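Local coordinates for protein DNA ligase (Archaeoglobus fulgidus, PDB 3GDE) that is an ATP-dependent DNA ligase that probably seals nicks in double-stranded DNA during replication, recombination and repair, at residues S86-R89 and D93-L96; P485-V488 and K494-F497. All blocks are in the same frame, centred on the assembly; numbering follows the deposited sequence.

In the fold
Contact 1 and contact 2 lie in different parts of the ligase and come in series along the chain. Contact 1 sits at the turn between helix 81-91 and helix 94-108 of the N-terminal DNA-binding region; contact 2 pairs strand 487-491 with strand 494-497 in the C-terminal OB-fold region. Although about 400 residues separate them in sequence, their centres are only about 11 Å apart and they touch. Ile88 CG2 approaches Ile487 O at 3.6 Å, and Ile88 CD1 meets Val488 CG2 at 3.8 Å. Packing between the N-terminal and C-terminal regions at this point is consistent with the tightly closed conformation in which the enzyme was crystallised.

Contact 1: S86-R89 and D93-L96; sequences SMIR and DLGL
Asp93, whose N lies 3.6 Å from Ile88 O, offers its OD2 to two partners, Leu96 N at 3.0 Å and Arg160 NE of helix 152-162, the latter in a salt bridge. The bond from Leu96 N uses the anti lone pair of Asp93 OD2, with an N-H...O angle of 143°. Gly95 N lies 2.8 Å from the same Asp93 OD2. The torsion that sets CG anti to the backbone N (chi1 -177°) swings the carboxylate back over the first turn of helix 94-108, where the amides of that end and the guanidinium would probably stabilise its negative charge.

Across the contact the evidence is apolar. Ile88 and Leu94 have the nearest CA atoms of the two segments, 5.4 Å apart, yet no hydrogen bond links 86-89 to 93-96. Instead the long branch of Ile88 reaches over the start of the second helix. Its CG1 lies 3.6 Å from Leu94 N and also close to Asp93 C, resting on the peptide that joins these residues. The terminal CD1 of Ile88 meets Leu94 CB at 3.7 Å and touches Leu94 CD1 as well. The Ile88 chi1 of -148° departs from a staggered value, and it turns this branch toward Leu94. Ile66 and Tyr70 of helix 66-77 touch both side chains. Exchanging Ile88 for an alanine would probably open a gap beside Leu94 CB and CD1 and leave the Asp93-Leu94 peptide without its apolar cover.

The arrangement is a tight turn between two consecutive helices, 81-91 and 94-108, of the helical N-terminal DNA-binding domain: an aspartate N-cap starts the second helix, and an isoleucine near the end of the first packs on the leucine that follows the cap.

Contact 2: P485-V488 and K494-F497; sequences PLIV and KVEF
Ile487 and Phe497 lie side by side and point the same way, from a non-hydrogen-bonded antiparallel pair whose CA atoms are 4.8 Å apart. Ile487 CG1 makes the closest side-chain approach, 3.6 Å from Phe497 CE2, and reaches the ring obliquely. The phenyl group stands beside its own backbone N, with CG anti to the carbonyl carbon (chi1 -53°), which brings its CD2-CE2 side next to the isoleucine. Near the ring plane, at its edge, lies Leu486 O, whose closer partner is Phe497 CA at 3.3 Å in a CA-H...O contact.

Ile487 meets Val495 with both branches: the two side chains cross obliquely, and Ile487 CG2 and the terminal Ile487 CD1 each lie 4.0 Å from Val495 CG1. Thus one isoleucine packs against both an aromatic ring and the valine two residues earlier on the partner strand. Trp437 touches Ile487 and Val495, and Phe483 stacks on the Phe497 ring.

A backbone bond beside the Ile487-Phe497 pair is in keeping with this register. Val488 N donates to Glu496 O at 3.0 Å, with an N-H...O angle of 161° and the donor tilted 24° from the carbonyl plane. Backbone hydrogen bonds between Val495 and Gly435 and between Phe497 and Val433 join the second strand to strand 428-437. Contact 2 is the open end, away from the turn, of the beta hairpin 487-491/494-497, built into the curled sheet of the OB-fold domain.

Contact 1: S86-R89 and D93-L96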
loop_
_atom_site.group_PDB
_atom_site.type_symbol
_atom_site.label_atom_id
_atom_site.label_comp_id
_atom_site.label_asym_id
_atom_site.label_seq_id
_atom_site.Cartn_x
_atom_site.Cartn_y
_atom_site.Cartn_z
ATOM N N SER A 86 -16.043 -25.194 -3.181
ATOM C CA SER A 86 -15.718 -25.893 -4.422
ATOM C C SER A 86 -16.053 -25.033 -5.641
ATOM O O SER A 86 -15.368 -25.108 -6.660
ATOM C CB SER A 86 -16.406 -27.262 -4.503
ATOM O OG SER A 86 -17.677 -27.165 -5.115
ATOM N N MET A 87 -17.102 -24.215 -5.523
ATOM C CA MET A 87 -17.477 -23.267 -6.573
ATOM C C MET A 87 -16.393 -22.206 -6.825
ATOM O O MET A 87 -16.167 -21.833 -7.971
ATOM C CB MET A 87 -18.815 -22.595 -6.255
ATOM C CG MET A 87 -20.043 -23.506 -6.327
ATOM S SD MET A 87 -21.565 -22.646 -5.832
ATOM C CE MET A 87 -21.943 -21.748 -7.350
ATOM N N ILE A 88 -15.728 -21.724 -5.770
ATOM C CA ILE A 88 -14.639 -20.746 -5.943
ATOM C C ILE A 88 -13.469 -21.323 -6.749
ATOM O O ILE A 88 -12.865 -20.620 -7.548
ATOM C CB ILE A 88 -14.150 -20.095 -4.607
ATOM C CG1 ILE A 88 -13.683 -18.655 -4.871
ATOM C CG2 ILE A 88 -13.036 -20.928 -3.923
ATOM C CD1 ILE A 88 -13.014 -17.969 -3.695
ATOM N N ARG A 89 -13.186 -22.609 -6.554
ATOM C CA ARG A 89 -12.139 -23.311 -7.302
ATOM C C ARG A 89 -12.603 -23.653 -8.719
ATOM O O ARG A 89 -11.786 -23.776 -9.632
ATOM C CB ARG A 89 -11.683 -24.564 -6.549
ATOM C CG ARG A 89 -11.022 -24.255 -5.204
ATOM C CD ARG A 89 -10.494 -25.505 -4.504
ATOM N NE ARG A 89 -11.555 -26.400 -4.029
ATOM C CZ ARG A 89 -12.116 -26.360 -2.825
ATOM N NH1 ARG A 89 -11.740 -25.453 -1.932
ATOM N NH2 ARG A 89 -13.063 -27.236 -2.512
ATOM N N ASP A 93 -13.105 -17.269 -8.864
ATOM C CA ASP A 93 -13.396 -15.954 -8.302
ATOM C C ASP A 93 -14.643 -16.038 -7.441
ATOM O O ASP A 93 -15.645 -16.592 -7.873
ATOM C CB ASP A 93 -13.610 -14.938 -9.432
ATOM C CG ASP A 93 -13.839 -13.542 -8.917
ATOM O OD1 ASP A 93 -12.855 -12.882 -8.527
ATOM O OD2 ASP A 93 -15.005 -13.100 -8.891
ATOM N N LEU A 94 -14.580 -15.488 -6.227
ATOM C CA LEU A 94 -15.738 -15.495 -5.340
ATOM C C LEU A 94 -16.852 -14.573 -5.843
ATOM O O LEU A 94 -18.032 -14.826 -5.567
ATOM C CB LEU A 94 -15.355 -15.154 -3.895
ATOM C CG LEU A 94 -16.367 -15.528 -2.799
ATOM C CD1 LEU A 94 -16.610 -17.049 -2.682
ATOM C CD2 LEU A 94 -15.929 -14.970 -1.466
ATOM N N GLY A 95 -16.475 -13.519 -6.576
ATOM C CA GLY A 95 -17.437 -12.606 -7.193
ATOM C C GLY A 95 -18.360 -13.349 -8.145
ATOM O O GLY A 95 -19.581 -13.201 -8.070
ATOM N N LEU A 96 -17.773 -14.166 -9.021
ATOM C CA LEU A 96 -18.538 -14.958 -9.981
ATOM C C LEU A 96 -19.397 -16.024 -9.305
ATOM O O LEU A 96 -20.460 -16.387 -9.809
ATOM C CB LEU A 96 -17.611 -15.592 -11.025
ATOM C CG LEU A 96 -16.848 -14.641 -11.957
ATOM C CD1 LEU A 96 -15.870 -15.414 -12.832
ATOM C CD2 LEU A 96 -17.796 -13.805 -12.820
#

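Contact 2: P485-V488 and K494-F497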
loop_
_atom_site.group_PDB
_atom_site.type_symbol
_atom_site.label_atom_id
_atom_site.label_comp_id
_atom_site.label_asym_id
_atom_site.label_seq_id
_atom_site.Cartn_x
_atom_site.Cartn_y
_atom_site.Cartn_z
ATOM N N PRO A 485 -7.533 -20.714 2.637
ATOM C CA PRO A 485 -8.845 -20.120 2.289
ATOM C C PRO A 485 -8.855 -19.363 0.961
ATOM O O PRO A 485 -9.911 -19.187 0.355
ATOM C CB PRO A 485 -9.099 -19.132 3.429
ATOM C CG PRO A 485 -8.211 -19.565 4.536
ATOM C CD PRO A 485 -7.006 -20.159 3.900
ATOM N N LEU A 486 -7.675 -18.934 0.523
ATOM C CA LEU A 486 -7.534 -18.095 -0.657
ATOM C C LEU A 486 -7.320 -18.896 -1.937
ATOM O O LEU A 486 -7.133 -18.303 -2.998
ATOM C CB LEU A 486 -6.383 -17.093 -0.467
ATOM C CG LEU A 486 -6.352 -16.197 0.781
ATOM C CD1 LEU A 486 -5.221 -15.190 0.640
ATOM C CD2 LEU A 486 -7.684 -15.466 1.032
ATOM N N ILE A 487 -7.343 -20.228 -1.842
ATOM C CA ILE A 487 -7.137 -21.068 -3.029
ATOM C C ILE A 487 -8.336 -20.971 -3.968
ATOM O O ILE A 487 -9.484 -21.244 -3.598
ATOM C CB ILE A 487 -6.779 -22.547 -2.716
ATOM C CG1 ILE A 487 -5.371 -22.654 -2.101
ATOM C CG2 ILE A 487 -6.857 -23.397 -3.997
ATOM C CD1 ILE A 487 -5.078 -23.985 -1.396
ATOM N N VAL A 488 -8.028 -20.587 -5.197
ATOM C CA VAL A 488 -9.016 -20.171 -6.157
ATOM C C VAL A 488 -8.836 -21.019 -7.440
ATOM O O VAL A 488 -9.641 -20.987 -8.369
ATOM C CB VAL A 488 -8.865 -18.638 -6.356
ATOM C CG1 VAL A 488 -8.118 -18.285 -7.637
ATOM C CG2 VAL A 488 -10.197 -17.961 -6.267
ATOM N N LYS A 494 -0.163 -27.538 -8.289
ATOM C CA LYS A 494 -0.319 -26.104 -8.560
ATOM C C LYS A 494 -1.608 -25.512 -7.981
ATOM O O LYS A 494 -2.715 -25.985 -8.291
ATOM C CB LYS A 494 -0.349 -25.866 -10.071
ATOM C CG LYS A 494 0.937 -25.399 -10.707
ATOM C CD LYS A 494 0.765 -25.363 -12.227
ATOM C CE LYS A 494 1.767 -24.433 -12.907
ATOM N NZ LYS A 494 1.832 -24.671 -14.387
ATOM N N VAL A 495 -1.459 -24.478 -7.152
ATOM C CA VAL A 495 -2.596 -23.665 -6.713
ATOM C C VAL A 495 -2.391 -22.187 -7.073
ATOM O O VAL A 495 -1.254 -21.713 -7.200
ATOM C CB VAL A 495 -2.951 -23.821 -5.184
ATOM C CG1 VAL A 495 -3.414 -25.229 -4.858
ATOM C CG2 VAL A 495 -1.804 -23.410 -4.274
ATOM N N GLU A 496 -3.501 -21.481 -7.264
ATOM C CA GLU A 496 -3.484 -20.038 -7.425
ATOM C C GLU A 496 -4.232 -19.409 -6.255
ATOM O O GLU A 496 -5.181 -19.998 -5.732
ATOM C CB GLU A 496 -4.075 -19.623 -8.780
ATOM C CG GLU A 496 -3.263 -20.138 -9.987
ATOM C CD GLU A 496 -3.918 -19.872 -11.350
ATOM O OE1 GLU A 496 -3.347 -20.318 -12.381
ATOM O OE2 GLU A 496 -4.995 -19.223 -11.401
ATOM N N PHE A 497 -3.777 -18.235 -5.831
ATOM C CA PHE A 497 -4.393 -17.506 -4.724
ATOM C C PHE A 497 -5.026 -16.196 -5.159
ATOM O O PHE A 497 -4.598 -15.580 -6.136
ATOM C CB PHE A 497 -3.359 -17.177 -3.637
ATOM C CG PHE A 497 -2.591 -18.356 -3.157
ATOM C CD1 PHE A 497 -1.230 -18.446 -3.394
ATOM C CD2 PHE A 497 -3.227 -19.389 -2.480
ATOM C CE1 PHE A 497 -0.512 -19.546 -2.960
ATOM C CE2 PHE A 497 -2.514 -20.495 -2.047
ATOM C CZ PHE A 497 -1.158 -20.575 -2.287
#